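Local coordinates for protein D-threo-3-hydroxyaspartate dehydratase (Delftia, PDB 3WQD) that catalyses the pyridoxal-phosphate-dependent deamination of D-threo-3-hydroxyaspartate to oxaloacetate and ammonia, and also acts on D-serine, at residues D146-R151 with A183-E188. Sequence-based numbering, arbitrary orientation.
With 999 ((3S)-3-hydroxy-D-aspartic acid), chain J; PLP (pyridoxal-5'-phosphate), chain G.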
loop_
_atom_site.group_PDB
_atom_site.type_symbol
_atom_site.label_atom_id
_atom_site.label_comp_id
_atom_site.label_asym_id
_atom_site.label_seq_id
_atom_site.Cartn_x
_atom_site.Cartn_y
_atom_site.Cartn_z
ATOM N N ASP B 146 12.496 2.112 25.155
ATOM C CA ASP B 146 12.177 0.714 24.762
ATOM C C ASP B 146 11.678 0.005 26.046
ATOM O O ASP B 146 12.462 -0.246 26.984
ATOM C CB ASP B 146 13.427 0.041 24.229
ATOM C CG ASP B 146 13.203 -1.392 23.837
ATOM O OD1 ASP B 146 12.076 -1.908 24.073
ATOM O OD2 ASP B 146 14.167 -2.002 23.364
ATOM N N THR B 147 10.360 -0.267 26.127
ATOM C CA THR B 147 9.796 -0.965 27.326
ATOM C C THR B 147 9.504 -2.421 26.990
ATOM O O THR B 147 9.266 -3.205 27.930
ATOM C CB THR B 147 8.529 -0.271 27.851
ATOM O OG1 THR B 147 7.574 -0.145 26.767
ATOM C CG2 THR B 147 8.853 1.068 28.456
ATOM N N ASP B 148 9.462 -2.840 25.680
ATOM C CA ASP B 148 9.030 -4.213 25.390
ATOM C C ASP B 148 9.800 -4.887 24.228
ATOM O O ASP B 148 9.407 -5.996 23.785
ATOM C CB ASP B 148 7.497 -4.220 25.133
ATOM C CG ASP B 148 7.171 -3.664 23.759
ATOM O OD1 ASP B 148 8.040 -2.887 23.200
ATOM O OD2 ASP B 148 6.023 -3.909 23.316
ATOM N N GLY B 149 10.886 -4.270 23.723
ATOM C CA GLY B 149 11.686 -4.826 22.695
ATOM C C GLY B 149 11.035 -4.733 21.306
ATOM O O GLY B 149 11.568 -5.313 20.371
ATOM N N HIS B 150 9.902 -4.035 21.163
ATOM C CA HIS B 150 9.168 -3.949 19.883
ATOM C C HIS B 150 10.031 -3.373 18.781
ATOM O O HIS B 150 10.006 -3.937 17.656
ATOM C CB HIS B 150 7.906 -3.084 20.066
ATOM C CG HIS B 150 7.143 -2.806 18.814
ATOM N ND1 HIS B 150 6.472 -3.765 18.120
ATOM C CD2 HIS B 150 6.861 -1.598 18.223
ATOM C CE1 HIS B 150 5.839 -3.145 17.009
ATOM N NE2 HIS B 150 6.080 -1.816 17.113
ATOM N N ARG B 151 10.782 -2.259 19.038
ATOM C CA ARG B 151 11.424 -1.525 17.935
ATOM C C ARG B 151 12.688 -0.974 18.488
ATOM O O ARG B 151 13.703 -1.692 18.637
ATOM C CB ARG B 151 10.409 -0.467 17.393
ATOM C CG ARG B 151 10.743 0.169 16.045
ATOM C CD ARG B 151 9.475 0.769 15.450
ATOM N NE ARG B 151 8.831 1.830 16.208
ATOM C CZ ARG B 151 7.489 2.128 16.122
ATOM N NH1 ARG B 151 6.658 1.275 15.503
ATOM N NH2 ARG B 151 6.971 3.200 16.746
ATOM N N ALA B 183 4.328 0.239 23.277
ATOM C CA ALA B 183 4.536 -1.203 23.471
ATOM C C ALA B 183 3.880 -1.993 22.343
ATOM O O ALA B 183 2.834 -2.680 22.555
ATOM C CB ALA B 183 4.063 -1.651 24.876
ATOM N N GLY B 184 4.429 -1.877 21.123
ATOM C CA GLY B 184 3.841 -2.504 19.917
ATOM C C GLY B 184 3.862 -4.010 19.934
ATOM O O GLY B 184 3.182 -4.618 19.123
ATOM N N SER B 185 4.599 -4.642 20.881
ATOM C CA SER B 185 4.564 -6.101 20.991
ATOM C C SER B 185 3.177 -6.545 21.474
ATOM O O SER B 185 2.874 -7.748 21.367
ATOM C CB SER B 185 5.587 -6.677 21.985
ATOM O OG SER B 185 5.251 -6.377 23.363
ATOM N N SER B 186 2.301 -5.609 21.842
ATOM C CA SER B 186 0.933 -5.977 22.258
ATOM C C SER B 186 0.187 -6.663 21.070
ATOM O O SER B 186 -0.790 -7.431 21.253
ATOM C CB SER B 186 0.164 -4.743 22.739
ATOM O OG SER B 186 -0.054 -3.848 21.608
ATOM N N TYR B 187 0.626 -6.388 19.828
ATOM C CA TYR B 187 -0.058 -6.942 18.631
ATOM C C TYR B 187 0.187 -8.428 18.496
ATOM O O TYR B 187 -0.519 -9.090 17.717
ATOM C CB TYR B 187 0.473 -6.251 17.382
ATOM C CG TYR B 187 -0.055 -4.869 17.172
ATOM C CD1 TYR B 187 -0.260 -3.933 18.199
ATOM C CD2 TYR B 187 -0.432 -4.457 15.859
ATOM C CE1 TYR B 187 -0.694 -2.625 17.915
ATOM C CE2 TYR B 187 -0.927 -3.188 15.604
ATOM C CZ TYR B 187 -1.037 -2.249 16.605
ATOM O OH TYR B 187 -1.516 -0.985 16.328
ATOM N N GLU B 188 1.122 -8.986 19.294
ATOM C CA GLU B 188 1.373 -10.410 19.267
ATOM C C GLU B 188 0.512 -11.159 20.295
ATOM O O GLU B 188 0.597 -12.390 20.334
ATOM C CB GLU B 188 2.798 -10.670 19.658
ATOM C CG GLU B 188 3.792 -10.285 18.605
ATOM C CD GLU B 188 5.103 -10.008 19.292
ATOM O OE1 GLU B 188 5.450 -10.671 20.328
ATOM O OE2 GLU B 188 5.723 -9.083 18.915
HETATM O OD2 999 J . 2.128 -2.223 14.068
HETATM C CG 999 J . 1.477 -1.134 14.153
HETATM O OD1 999 J . 0.434 -0.926 13.453
HETATM C CB 999 J . 1.956 -0.060 15.137
HETATM O OB 999 J . 3.159 -0.592 15.839
HETATM C CA 999 J . 2.301 1.246 14.468
HETATM N N 999 J . 2.689 2.227 15.491
HETATM C C 999 J . 3.353 1.117 13.449
HETATM O OXT 999 J . 3.156 0.590 12.371
HETATM O O 999 J . 4.455 1.679 13.744
HETATM N N1 PLP G . 2.715 5.683 19.181
HETATM C C2 PLP G . 3.682 5.321 18.319
HETATM C C2A PLP G . 5.079 5.835 18.452
HETATM C C3 PLP G . 3.406 4.313 17.323
HETATM O O3 PLP G . 4.354 3.934 16.474
HETATM C C4 PLP G . 2.036 3.830 17.218
HETATM C C4A PLP G . 1.678 2.827 16.253
HETATM C C5 PLP G . 1.073 4.397 18.147
HETATM C C6 PLP G . 1.459 5.285 19.166
HETATM C C5A PLP G . -0.386 3.974 18.023
HETATM O O4P PLP G . -0.563 2.579 18.215
HETATM P P PLP G . -2.004 1.995 17.763
HETATM O O1P PLP G . -3.022 2.765 18.570
HETATM O O2P PLP G . -1.867 0.556 18.203
HETATM O O3P PLP G . -2.123 2.219 16.332
#
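With chi1 at 76° in Asp148 and 70° in Ser185, each side chain tucks between its own backbone N and carbonyl carbon, and this brings carboxylate and hydroxyl together. Asp148 OD2 accepts two hydrogen bonds from the one serine, 2.6 Å from Ser185 OG and 2.9 Å from Ser185 N. Both donors approach from the same face of the carboxylate, the amide on the syn side and the hydroxyl from further above the plane. The other oxygen turns back into its own loop: Asp148 OD1 accepts from His150 N at 3.0 Å, closing an Asx turn, so both oxygens are engaged and the carboxylate's rotation is fixed. With an alanine at Asp148, Ser185 N and OG would probably lose their shared acceptor, and His150 N the one that closes the turn. Next door, the His150 ring lies flat over Gly184, whose CA sits 3.4 Å from the ring centroid in a CH-pi contact. Arg151 NH2 gives PLP O3 a nearly straight bond of 2.7 Å, its NH1 a weak one to O of the bound (3S)-3-hydroxy-D-aspartic acid, and Tyr187 OH meets the phosphate at PLP O2P. Following parallel-paired strands 140-146 and 175-180, these loops, with a magnesium ion about 3 Å from the His150 side chain, line the active site of the alanine racemase-like TIM barrel characteristic of fold-type III PLP enzymes.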